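Beta-ketothiolase BktB (Ralstonia eutropha, PDB 4NZS) catalyses the thiolase condensation of acetyl-CoA with a second acetyl-CoA or propionyl-CoA, supplying 3-ketoacyl-CoA precursors for polyhydroxyalkanoate synthesis. Local coordinates at residues S14-A19 and V40-A45; A47-D52 and A262-E267; D52-V57 and G80-N85. One frame throughout, in Å; residues are numbered along the deposited sequence.

Contact 1 (S14-A19 and V40-A45); sequences SGVRTA and VREALA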
ATOM      1  N   SER A  14     -36.506 -22.712  -6.901  1.00 55.23           N
ATOM      2  CA  SER A  14     -36.018 -21.704  -7.840  1.00 48.58           C
ATOM      3  C   SER A  14     -34.509 -21.775  -7.984  1.00 51.39           C
ATOM      4  O   SER A  14     -33.808 -22.357  -7.122  1.00 54.75           O
ATOM      5  CB  SER A  14     -36.368 -20.320  -7.340  1.00 52.08           C
ATOM      6  OG  SER A  14     -35.552 -19.993  -6.236  1.00 44.72           O
ATOM      7  N   GLY A  15     -34.019 -21.166  -9.060  1.00 47.14           N
ATOM      8  CA  GLY A  15     -32.595 -21.173  -9.383  1.00 52.41           C
ATOM      9  C   GLY A  15     -32.283 -19.993 -10.285  1.00 57.38           C
ATOM     10  O   GLY A  15     -32.879 -19.868 -11.337  1.00 63.33           O
ATOM     11  N   VAL A  16     -31.324 -19.146  -9.918  1.00 57.31           N
ATOM     12  CA  VAL A  16     -31.150 -17.868 -10.613  1.00 56.70           C
ATOM     13  C   VAL A  16     -29.688 -17.344 -10.550  1.00 50.71           C
ATOM     14  O   VAL A  16     -28.897 -17.779  -9.676  1.00 42.86           O
ATOM     15  CB  VAL A  16     -32.184 -16.854 -10.009  1.00 60.01           C
ATOM     16  CG1 VAL A  16     -31.540 -15.571  -9.466  1.00 59.43           C
ATOM     17  CG2 VAL A  16     -33.280 -16.521 -11.006  1.00 56.51           C
ATOM     18  N   ARG A  17     -29.350 -16.398 -11.442  1.00 38.97           N
ATOM     19  CA  ARG A  17     -27.997 -15.861 -11.495  1.00 38.28           C
ATOM     20  C   ARG A  17     -27.854 -14.468 -12.125  1.00 34.80           C
ATOM     21  O   ARG A  17     -28.606 -14.114 -12.956  1.00 33.20           O
ATOM     22  CB  ARG A  17     -27.131 -16.819 -12.298  1.00 37.63           C
ATOM     23  CG  ARG A  17     -27.474 -16.934 -13.770  1.00 36.05           C
ATOM     24  CD  ARG A  17     -26.316 -17.681 -14.437  1.00 38.59           C
ATOM     25  NE  ARG A  17     -26.400 -17.882 -15.875  1.00 37.94           N
ATOM     26  CZ  ARG A  17     -25.954 -17.030 -16.786  1.00 39.73           C
ATOM     27  NH1 ARG A  17     -25.449 -15.862 -16.443  1.00 45.66           N
ATOM     28  NH2 ARG A  17     -26.062 -17.325 -18.064  1.00 39.46           N
ATOM     29  N   THR A  18     -26.877 -13.679 -11.709  1.00 38.85           N
ATOM     30  CA  THR A  18     -26.446 -12.554 -12.544  1.00 41.34           C
ATOM     31  C   THR A  18     -25.960 -13.144 -13.830  1.00 37.28           C
ATOM     32  O   THR A  18     -25.722 -14.345 -13.904  1.00 39.52           O
ATOM     33  CB  THR A  18     -25.282 -11.726 -11.935  1.00 41.90           C
ATOM     34  OG1 THR A  18     -24.071 -12.492 -11.905  1.00 39.22           O
ATOM     35  CG2 THR A  18     -25.664 -11.275 -10.492  1.00 43.01           C
ATOM     36  N   ALA A  19     -25.885 -12.292 -14.834  1.00 33.44           N
ATOM     37  CA  ALA A  19     -25.075 -12.527 -16.026  1.00 30.65           C
ATOM     38  C   ALA A  19     -23.620 -12.434 -15.630  1.00 30.81           C
ATOM     39  O   ALA A  19     -23.324 -11.870 -14.582  1.00 33.93           O
ATOM     40  CB  ALA A  19     -25.382 -11.442 -17.064  1.00 29.00           C
ATOM     41  N   VAL A  40     -30.063 -13.563  -4.193  1.00 37.80           N
ATOM     42  CA  VAL A  40     -30.808 -14.173  -3.117  1.00 36.83           C
ATOM     43  C   VAL A  40     -32.196 -13.630  -3.234  1.00 40.08           C
ATOM     44  O   VAL A  40     -33.144 -14.406  -3.313  1.00 42.11           O
ATOM     45  CB  VAL A  40     -30.247 -13.864  -1.762  1.00 36.63           C
ATOM     46  CG1 VAL A  40     -31.196 -14.366  -0.672  1.00 41.85           C
ATOM     47  CG2 VAL A  40     -28.879 -14.501  -1.624  1.00 37.85           C
ATOM     48  N   ARG A  41     -32.327 -12.306  -3.282  1.00 42.94           N
ATOM     49  CA  ARG A  41     -33.656 -11.726  -3.325  1.00 42.60           C
ATOM     50  C   ARG A  41     -34.433 -12.217  -4.520  1.00 47.55           C
ATOM     51  O   ARG A  41     -35.615 -12.607  -4.403  1.00 53.14           O
ATOM     52  CB  ARG A  41     -33.621 -10.229  -3.354  1.00 45.08           C
ATOM     53  CG  ARG A  41     -34.947  -9.642  -2.914  1.00 45.18           C
ATOM     54  CD  ARG A  41     -34.746  -8.423  -2.057  1.00 49.12           C
ATOM     55  NE  ARG A  41     -34.291  -7.302  -2.879  1.00 58.21           N
ATOM     56  CZ  ARG A  41     -35.094  -6.574  -3.681  1.00 67.66           C
ATOM     57  NH1 ARG A  41     -36.403  -6.843  -3.800  1.00 69.92           N
ATOM     58  NH2 ARG A  41     -34.599  -5.555  -4.378  1.00 62.26           N
ATOM     59  N   GLU A  42     -33.788 -12.273  -5.664  1.00 46.68           N
ATOM     60  CA  GLU A  42     -34.508 -12.748  -6.832  1.00 49.37           C
ATOM     61  C   GLU A  42     -34.979 -14.207  -6.781  1.00 49.96           C
ATOM     62  O   GLU A  42     -36.065 -14.555  -7.268  1.00 54.63           O
ATOM     63  CB  GLU A  42     -33.693 -12.550  -8.092  1.00 53.06           C
ATOM     64  CG  GLU A  42     -34.577 -12.263  -9.275  1.00 60.49           C
ATOM     65  CD  GLU A  42     -35.414 -11.029  -9.010  1.00 65.94           C
ATOM     66  OE1 GLU A  42     -36.457 -11.176  -8.334  1.00 69.08           O
ATOM     67  OE2 GLU A  42     -35.004  -9.923  -9.436  1.00 59.28           O
ATOM     68  N   ALA A  43     -34.172 -15.075  -6.209  1.00 43.80           N
ATOM     69  CA  ALA A  43     -34.505 -16.467  -6.224  1.00 41.90           C
ATOM     70  C   ALA A  43     -35.654 -16.725  -5.271  1.00 42.12           C
ATOM     71  O   ALA A  43     -36.361 -17.694  -5.408  1.00 44.03           O
ATOM     72  CB  ALA A  43     -33.282 -17.301  -5.851  1.00 46.97           C
ATOM     73  N   LEU A  44     -35.825 -15.874  -4.275  1.00 48.33           N
ATOM     74  CA  LEU A  44     -37.006 -15.970  -3.413  1.00 52.49           C
ATOM     75  C   LEU A  44     -38.300 -15.673  -4.179  1.00 52.66           C
ATOM     76  O   LEU A  44     -39.261 -16.436  -4.147  1.00 45.71           O
ATOM     77  CB  LEU A  44     -36.869 -15.005  -2.230  1.00 51.24           C
ATOM     78  CG  LEU A  44     -36.136 -15.546  -0.990  1.00 51.31           C
ATOM     79  CD1 LEU A  44     -35.724 -17.021  -1.062  1.00 44.22           C
ATOM     80  CD2 LEU A  44     -34.946 -14.653  -0.660  1.00 51.32           C
ATOM     81  N   ALA A  45     -38.285 -14.543  -4.871  1.00 59.71           N
ATOM     82  CA  ALA A  45     -39.385 -14.096  -5.690  1.00 58.78           C
ATOM     83  C   ALA A  45     -39.906 -15.180  -6.613  1.00 54.07           C
ATOM     84  O   ALA A  45     -41.105 -15.361  -6.735  1.00 59.52           O
ATOM     85  CB  ALA A  45     -38.942 -12.889  -6.500  1.00 60.79           C
TER
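Ser14 reaches from strand 10-22 to the backbone of helix 32-47, its hydroxymethyl group lying against the carbonyl of Ala43. Its OG donates to Ala43 O at 2.6 Å, arriving 28° out of the carbonyl plane with a C=O...OG angle of 125°. OG stands between the backbone N and the carbonyl carbon, the torsion that turns it toward the helix. The CB of Ser14 is also near, 3.3 Å from Ala43 O, and the methyl of Ala43 lies 3.5 Å from Ser14 OG. A weak hydrogen bond from Val264 N gives this buried hydroxyl a second partner, on the adjacent strand. Two residues along, Val16 faces the same helix. Its CG1 meets Glu42 CB at 4.0 Å, the two side chains running obliquely past each other, while its CB is 4.3 Å from the methyl of Ala43. Only the CB of Glu42 packs on Val16; the rest of the chain, bent at chi2, leads its carboxylate away. Arg17 points to the opposite side of the strand, where it meets Asp222 in a salt bridge and Phe201 in a cation-pi contact. The short axes approach to 7.4 Å and run roughly antiparallel, 146° between their directions, as expected for the first strand and returning helix of a beta-alpha-beta crossover, here in the N-terminal half of the thiolase fold.

Contact 2 (A47-D52 and A262-E267); sequences AQVSGD and AVVMME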
ATOM      1  N   ALA A  47     -39.269 -18.386  -6.313  1.00 54.15           N
ATOM      2  CA  ALA A  47     -39.687 -19.457  -5.450  1.00 55.21           C
ATOM      3  C   ALA A  47     -40.979 -19.070  -4.763  1.00 53.83           C
ATOM      4  O   ALA A  47     -41.594 -19.879  -4.094  1.00 46.37           O
ATOM      5  CB  ALA A  47     -38.614 -19.766  -4.435  1.00 58.50           C
ATOM      6  N   GLN A  48     -41.363 -17.807  -4.882  1.00 57.11           N
ATOM      7  CA  GLN A  48     -42.558 -17.336  -4.211  1.00 57.40           C
ATOM      8  C   GLN A  48     -42.435 -17.684  -2.736  1.00 51.15           C
ATOM      9  O   GLN A  48     -43.281 -18.339  -2.164  1.00 46.74           O
ATOM     10  CB  GLN A  48     -43.810 -17.933  -4.847  1.00 61.78           C
ATOM     11  CG  GLN A  48     -44.589 -16.949  -5.707  1.00 70.10           C
ATOM     12  CD  GLN A  48     -45.174 -17.576  -6.957  1.00 73.56           C
ATOM     13  OE1 GLN A  48     -45.454 -18.765  -6.996  1.00 72.99           O
ATOM     14  NE2 GLN A  48     -45.362 -16.769  -7.986  1.00 74.31           N
ATOM     15  N   VAL A  49     -41.306 -17.295  -2.164  1.00 53.51           N
ATOM     16  CA  VAL A  49     -40.936 -17.645  -0.806  1.00 51.22           C
ATOM     17  C   VAL A  49     -40.452 -16.440   0.014  1.00 54.10           C
ATOM     18  O   VAL A  49     -39.701 -15.614  -0.471  1.00 58.48           O
ATOM     19  CB  VAL A  49     -39.856 -18.732  -0.854  1.00 50.16           C
ATOM     20  CG1 VAL A  49     -38.816 -18.369  -1.888  1.00 49.18           C
ATOM     21  CG2 VAL A  49     -39.232 -18.969   0.505  1.00 48.65           C
ATOM     22  N   SER A  50     -40.897 -16.352   1.261  1.00 54.99           N
ATOM     23  CA  SER A  50     -40.461 -15.303   2.173  1.00 53.30           C
ATOM     24  C   SER A  50     -39.075 -15.581   2.701  1.00 56.81           C
ATOM     25  O   SER A  50     -38.649 -16.718   2.726  1.00 62.99           O
ATOM     26  CB  SER A  50     -41.430 -15.156   3.346  1.00 49.67           C
ATOM     27  OG  SER A  50     -41.123 -14.020   4.129  1.00 48.51           O
ATOM     28  N   GLY A  51     -38.380 -14.536   3.131  1.00 57.70           N
ATOM     29  CA  GLY A  51     -37.070 -14.691   3.719  1.00 51.14           C
ATOM     30  C   GLY A  51     -37.292 -15.217   5.090  1.00 50.97           C
ATOM     31  O   GLY A  51     -36.486 -15.983   5.604  1.00 55.62           O
ATOM     32  N   ASP A  52     -38.420 -14.862   5.680  1.00 48.64           N
ATOM     33  CA  ASP A  52     -38.694 -15.318   7.030  1.00 51.66           C
ATOM     34  C   ASP A  52     -38.655 -16.829   7.149  1.00 54.19           C
ATOM     35  O   ASP A  52     -38.342 -17.367   8.204  1.00 48.09           O
ATOM     36  CB  ASP A  52     -40.031 -14.800   7.520  1.00 52.40           C
ATOM     37  CG  ASP A  52     -40.042 -13.312   7.641  1.00 52.76           C
ATOM     38  OD1 ASP A  52     -39.355 -12.813   8.536  1.00 50.59           O
ATOM     39  OD2 ASP A  52     -40.710 -12.647   6.829  1.00 61.27           O
ATOM     40  N   ALA A 262     -27.897 -18.168  -7.180  1.00 44.97           N
ATOM     41  CA  ALA A 262     -28.564 -18.865  -6.059  1.00 51.40           C
ATOM     42  C   ALA A 262     -29.642 -19.861  -6.474  1.00 54.58           C
ATOM     43  O   ALA A 262     -30.299 -19.730  -7.511  1.00 54.59           O
ATOM     44  CB  ALA A 262     -29.147 -17.868  -5.070  1.00 50.38           C
ATOM     45  N   VAL A 263     -29.804 -20.879  -5.643  1.00 52.17           N
ATOM     46  CA  VAL A 263     -30.946 -21.746  -5.771  1.00 49.35           C
ATOM     47  C   VAL A 263     -31.680 -21.696  -4.462  1.00 48.34           C
ATOM     48  O   VAL A 263     -31.038 -21.678  -3.391  1.00 43.67           O
ATOM     49  CB  VAL A 263     -30.575 -23.196  -6.089  1.00 40.07           C
ATOM     50  CG1 VAL A 263     -29.581 -23.229  -7.228  1.00 43.31           C
ATOM     51  CG2 VAL A 263     -30.055 -23.920  -4.855  1.00 39.22           C
ATOM     52  N   VAL A 264     -33.014 -21.666  -4.546  1.00 46.13           N
ATOM     53  CA  VAL A 264     -33.801 -21.957  -3.362  1.00 50.83           C
ATOM     54  C   VAL A 264     -34.096 -23.419  -3.365  1.00 46.04           C
ATOM     55  O   VAL A 264     -34.466 -23.959  -4.378  1.00 55.21           O
ATOM     56  CB  VAL A 264     -35.123 -21.195  -3.304  1.00 52.79           C
ATOM     57  CG1 VAL A 264     -35.932 -21.695  -2.109  1.00 55.62           C
ATOM     58  CG2 VAL A 264     -34.879 -19.681  -3.195  1.00 55.13           C
ATOM     59  N   MET A 265     -33.919 -24.058  -2.229  1.00 47.09           N
ATOM     60  CA  MET A 265     -34.244 -25.460  -2.119  1.00 51.00           C
ATOM     61  C   MET A 265     -35.207 -25.734  -1.007  1.00 53.47           C
ATOM     62  O   MET A 265     -35.487 -24.886  -0.147  1.00 54.65           O
ATOM     63  CB  MET A 265     -33.008 -26.265  -1.842  1.00 50.32           C
ATOM     64  CG  MET A 265     -32.188 -26.604  -3.053  1.00 47.58           C
ATOM     65  SD  MET A 265     -30.581 -26.914  -2.325  1.00 58.05           S
ATOM     66  CE  MET A 265     -29.703 -27.540  -3.748  1.00 62.07           C
ATOM     67  N   MET A 266     -35.704 -26.956  -1.050  1.00 56.40           N
ATOM     68  CA  MET A 266     -36.760 -27.384  -0.186  1.00 56.86           C
ATOM     69  C   MET A 266     -36.734 -28.861  -0.005  1.00 55.81           C
ATOM     70  O   MET A 266     -36.420 -29.610  -0.938  1.00 51.81           O
ATOM     71  CB  MET A 266     -38.113 -27.016  -0.793  1.00 57.67           C
ATOM     72  CG  MET A 266     -38.784 -25.934   0.000  1.00 60.04           C
ATOM     73  SD  MET A 266     -40.311 -25.296  -0.691  1.00 67.57           S
ATOM     74  CE  MET A 266     -40.456 -23.850   0.369  1.00 67.72           C
ATOM     75  N   GLU A 267     -37.097 -29.254   1.211  1.00 64.01           N
ATOM     76  CA  GLU A 267     -37.677 -30.568   1.457  1.00 67.33           C
ATOM     77  C   GLU A 267     -38.950 -30.734   0.578  1.00 67.73           C
ATOM     78  O   GLU A 267     -39.924 -29.957   0.676  1.00 59.37           O
ATOM     79  CB  GLU A 267     -38.012 -30.761   2.951  1.00 67.54           C
ATOM     80  CG  GLU A 267     -37.713 -32.152   3.522  1.00 70.11           C
ATOM     81  CD  GLU A 267     -38.504 -33.270   2.865  1.00 73.40           C
ATOM     82  OE1 GLU A 267     -39.687 -33.024   2.501  1.00 66.02           O
ATOM     83  OE2 GLU A 267     -37.931 -34.386   2.724  1.00 74.06           O
TER
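Where helix 32-47 ends in a Schellman motif, the last turn lays Ala47 on Val264 of strand 257-267, within the N-terminal thiolase domain. Gln48, with a positive phi of 54°, is the C-prime residue of that motif: its N bonds back to Ala45 O, and Val49 N to Leu44 O. Ala47 before the turn and Val49 after it both point toward the strand. The Ala47 methyl is set against the whole isopropyl group of Val264, with CB 3.9 Å from Val264 CG2 and 4.0 Å from Val264 CG1. This even spacing follows from the Val264 torsion: CG1 is anti to the backbone N (chi1 174°), and the two branches spread to either side of the approaching methyl. Val49 adds a looser contact, its CG1 lying 4.4 Å from Val264 CG2, although the exact placing of that branch is doubtful. Leu44 and Ala43 of the helix also pack on Val264. Along the strand the side chains alternate: Val263 and Met265 lie on Ile102 of helix 97-110, whereas Val264 faces helix 32-47. At the strand's end Glu267 is the N-cap of the next helix, its OE1 accepting from Ala269 N and its OE2 from Glu9 N. On the loop side, Ser50 OG accepts from Asp52 N at 3.2 Å, forming an ST turn in the loop beyond. Between the two segments the contact is thus wholly aliphatic and small, 118 Å² in all. It rests on the fit of methyl groups, with no directional bond to fix one segment on the other, while the polar bonds around it belong to the sheet, the ST turn and the helix ends.

Contact 3 (D52-V57 and G80-N85); sequences DDVGHV and GGVTIN
Thr83 OG1 faces the opposite loop, near Val54 O and Asp52 O, 3.7 Å from each, distances too long to count as hydrogen bonds. The other branch of Thr83 makes the closer approach: CG2 comes to 3.2 Å from Asp52 OD1 and 3.6 Å from Asp52 CA. The two side chains cross at about a right angle, with the carboxylate of Asp52 swung beside its own backbone N (chi1 -65°) and one oxygen resting against the methyl. Deeper in, Val54 turns its CB to Val82 CG1 at 4.0 Å, a purely aliphatic meeting. These loops enter the parallel neighbouring strands 57-60 and 88-92 of the thiolase sheet, each after a helix, and so lie side by side at the ends of two successive beta-alpha-beta units. Val57 and Val82 both touch Ala77 of helix 72-79. At the subunit boundary His56 stacks edge-to-face on His287 of the second subunit, and Ile84 packs on Pro292 of the same neighbouring chain.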
ATOM      1  N   ASP A  52     -38.420 -14.862   5.680  1.00 48.64           N
ATOM      2  CA  ASP A  52     -38.694 -15.318   7.030  1.00 51.66           C
ATOM      3  C   ASP A  52     -38.655 -16.829   7.149  1.00 54.19           C
ATOM      4  O   ASP A  52     -38.342 -17.367   8.204  1.00 48.09           O
ATOM      5  CB  ASP A  52     -40.031 -14.800   7.520  1.00 52.40           C
ATOM      6  CG  ASP A  52     -40.042 -13.312   7.641  1.00 52.76           C
ATOM      7  OD1 ASP A  52     -39.355 -12.813   8.536  1.00 50.59           O
ATOM      8  OD2 ASP A  52     -40.710 -12.647   6.829  1.00 61.27           O
ATOM      9  N   ASP A  53     -38.948 -17.512   6.055  1.00 60.79           N
ATOM     10  CA  ASP A  53     -39.178 -18.934   6.118  1.00 65.03           C
ATOM     11  C   ASP A  53     -37.965 -19.696   5.568  1.00 68.24           C
ATOM     12  O   ASP A  53     -38.060 -20.903   5.323  1.00 68.10           O
ATOM     13  CB  ASP A  53     -40.499 -19.285   5.387  1.00 65.81           C
ATOM     14  CG  ASP A  53     -41.687 -18.393   5.833  1.00 64.53           C
ATOM     15  OD1 ASP A  53     -41.675 -17.849   6.957  1.00 66.72           O
ATOM     16  OD2 ASP A  53     -42.635 -18.215   5.050  1.00 63.48           O
ATOM     17  N   VAL A  54     -36.828 -18.999   5.398  1.00 68.43           N
ATOM     18  CA  VAL A  54     -35.529 -19.660   5.116  1.00 61.49           C
ATOM     19  C   VAL A  54     -34.816 -19.889   6.434  1.00 54.09           C
ATOM     20  O   VAL A  54     -34.927 -19.050   7.315  1.00 48.84           O
ATOM     21  CB  VAL A  54     -34.572 -18.825   4.227  1.00 58.50           C
ATOM     22  CG1 VAL A  54     -33.390 -19.684   3.789  1.00 60.71           C
ATOM     23  CG2 VAL A  54     -35.282 -18.249   3.013  1.00 53.87           C
ATOM     24  N   GLY A  55     -34.091 -21.009   6.558  1.00 53.36           N
ATOM     25  CA  GLY A  55     -33.388 -21.385   7.818  1.00 53.68           C
ATOM     26  C   GLY A  55     -31.916 -21.811   7.709  1.00 55.63           C
ATOM     27  O   GLY A  55     -31.341 -22.297   8.695  1.00 54.26           O
ATOM     28  N   HIS A  56     -31.328 -21.667   6.515  1.00 51.46           N
ATOM     29  CA  HIS A  56     -29.894 -21.901   6.293  1.00 53.17           C
ATOM     30  C   HIS A  56     -29.430 -21.295   4.968  1.00 51.71           C
ATOM     31  O   HIS A  56     -30.164 -21.352   3.985  1.00 51.25           O
ATOM     32  CB  HIS A  56     -29.538 -23.384   6.348  1.00 55.04           C
ATOM     33  CG  HIS A  56     -28.368 -23.676   7.241  1.00 56.57           C
ATOM     34  ND1 HIS A  56     -27.202 -22.945   7.197  1.00 55.87           N
ATOM     35  CD2 HIS A  56     -28.195 -24.600   8.215  1.00 61.42           C
ATOM     36  CE1 HIS A  56     -26.360 -23.408   8.095  1.00 56.68           C
ATOM     37  NE2 HIS A  56     -26.930 -24.423   8.717  1.00 57.74           N
ATOM     38  N   VAL A  57     -28.257 -20.656   4.961  1.00 53.08           N
ATOM     39  CA  VAL A  57     -27.638 -20.202   3.697  1.00 53.07           C
ATOM     40  C   VAL A  57     -26.165 -20.568   3.560  1.00 49.05           C
ATOM     41  O   VAL A  57     -25.369 -20.410   4.475  1.00 45.70           O
ATOM     42  CB  VAL A  57     -27.737 -18.696   3.524  1.00 56.52           C
ATOM     43  CG1 VAL A  57     -27.058 -18.251   2.227  1.00 53.74           C
ATOM     44  CG2 VAL A  57     -29.202 -18.277   3.543  1.00 61.84           C
ATOM     45  N   GLY A  80     -30.513  -9.689   1.197  1.00 50.08           N
ATOM     46  CA  GLY A  80     -31.489 -10.086   0.199  1.00 47.09           C
ATOM     47  C   GLY A  80     -32.777 -10.585   0.819  1.00 50.43           C
ATOM     48  O   GLY A  80     -33.488 -11.370   0.193  1.00 58.20           O
ATOM     49  N   GLY A  81     -33.049 -10.155   2.053  1.00 47.50           N
ATOM     50  CA  GLY A  81     -34.329 -10.375   2.711  1.00 50.67           C
ATOM     51  C   GLY A  81     -34.484 -11.508   3.727  1.00 51.35           C
ATOM     52  O   GLY A  81     -35.511 -11.571   4.417  1.00 52.52           O
ATOM     53  N   VAL A  82     -33.501 -12.408   3.817  1.00 51.34           N
ATOM     54  CA  VAL A  82     -33.581 -13.579   4.698  1.00 41.46           C
ATOM     55  C   VAL A  82     -33.503 -13.201   6.154  1.00 44.67           C
ATOM     56  O   VAL A  82     -32.827 -12.258   6.525  1.00 46.95           O
ATOM     57  CB  VAL A  82     -32.419 -14.518   4.442  1.00 41.62           C
ATOM     58  CG1 VAL A  82     -32.388 -15.653   5.473  1.00 39.23           C
ATOM     59  CG2 VAL A  82     -32.475 -15.051   3.013  1.00 41.22           C
ATOM     60  N   THR A  83     -34.174 -13.941   7.017  1.00 50.73           N
ATOM     61  CA  THR A  83     -34.107 -13.585   8.410  1.00 53.57           C
ATOM     62  C   THR A  83     -32.730 -13.729   8.977  1.00 53.41           C
ATOM     63  O   THR A  83     -31.964 -14.660   8.704  1.00 59.94           O
ATOM     64  CB  THR A  83     -35.030 -14.375   9.322  1.00 55.21           C
ATOM     65  OG1 THR A  83     -35.056 -15.744   8.882  1.00 59.12           O
ATOM     66  CG2 THR A  83     -36.396 -13.739   9.315  1.00 57.35           C
ATOM     67  N   ILE A  84     -32.473 -12.719   9.775  1.00 51.05           N
ATOM     68  CA  ILE A  84     -31.420 -12.600  10.703  1.00 42.53           C
ATOM     69  C   ILE A  84     -31.463 -13.818  11.627  1.00 39.04           C
ATOM     70  O   ILE A  84     -30.462 -14.163  12.266  1.00 36.17           O
ATOM     71  CB  ILE A  84     -31.700 -11.242  11.430  1.00 49.50           C
ATOM     72  CG1 ILE A  84     -30.444 -10.384  11.587  1.00 47.94           C
ATOM     73  CG2 ILE A  84     -32.462 -11.433  12.748  1.00 51.90           C
ATOM     74  CD1 ILE A  84     -30.699  -8.917  11.291  1.00 45.60           C
ATOM     75  N   ASN A  85     -32.634 -14.447  11.735  1.00 43.51           N
ATOM     76  CA  ASN A  85     -32.789 -15.690  12.516  1.00 46.61           C
ATOM     77  C   ASN A  85     -32.186 -16.920  11.814  1.00 45.42           C
ATOM     78  O   ASN A  85     -32.201 -18.015  12.367  1.00 42.86           O
ATOM     79  CB  ASN A  85     -34.269 -15.972  12.864  1.00 48.52           C
ATOM     80  CG  ASN A  85     -34.985 -14.804  13.606  1.00 50.90           C
ATOM     81  OD1 ASN A  85     -34.376 -13.849  14.097  1.00 48.99           O
ATOM     82  ND2 ASN A  85     -36.306 -14.900  13.672  1.00 50.66           N
TER

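The three contacts step from the middle of the sheet toward its edge, and contact 3 nests within the loop that contact 2 closes. Contacts 1 and 2, centres about 10 Å apart, share a pair of adjacent antiparallel strands: Val16 N lies 2.7 Å from Ala262 O and Ser14 O 2.8 Å from Val264 N, both probable hydrogen bonds. Helix 32-47 spans the pair, with Ala43 O 3.3 Å from Val264 CG2. Asp52 belongs to contacts 2 and 3, whose centres are about 9 Å apart. Contact 3 reaches back to the helix of contact 1, through Val82 CG2 on Val40 CG1 at 4.0 Å. All three lie away from the probable catalytic residues Cys95, His355 and Cys385.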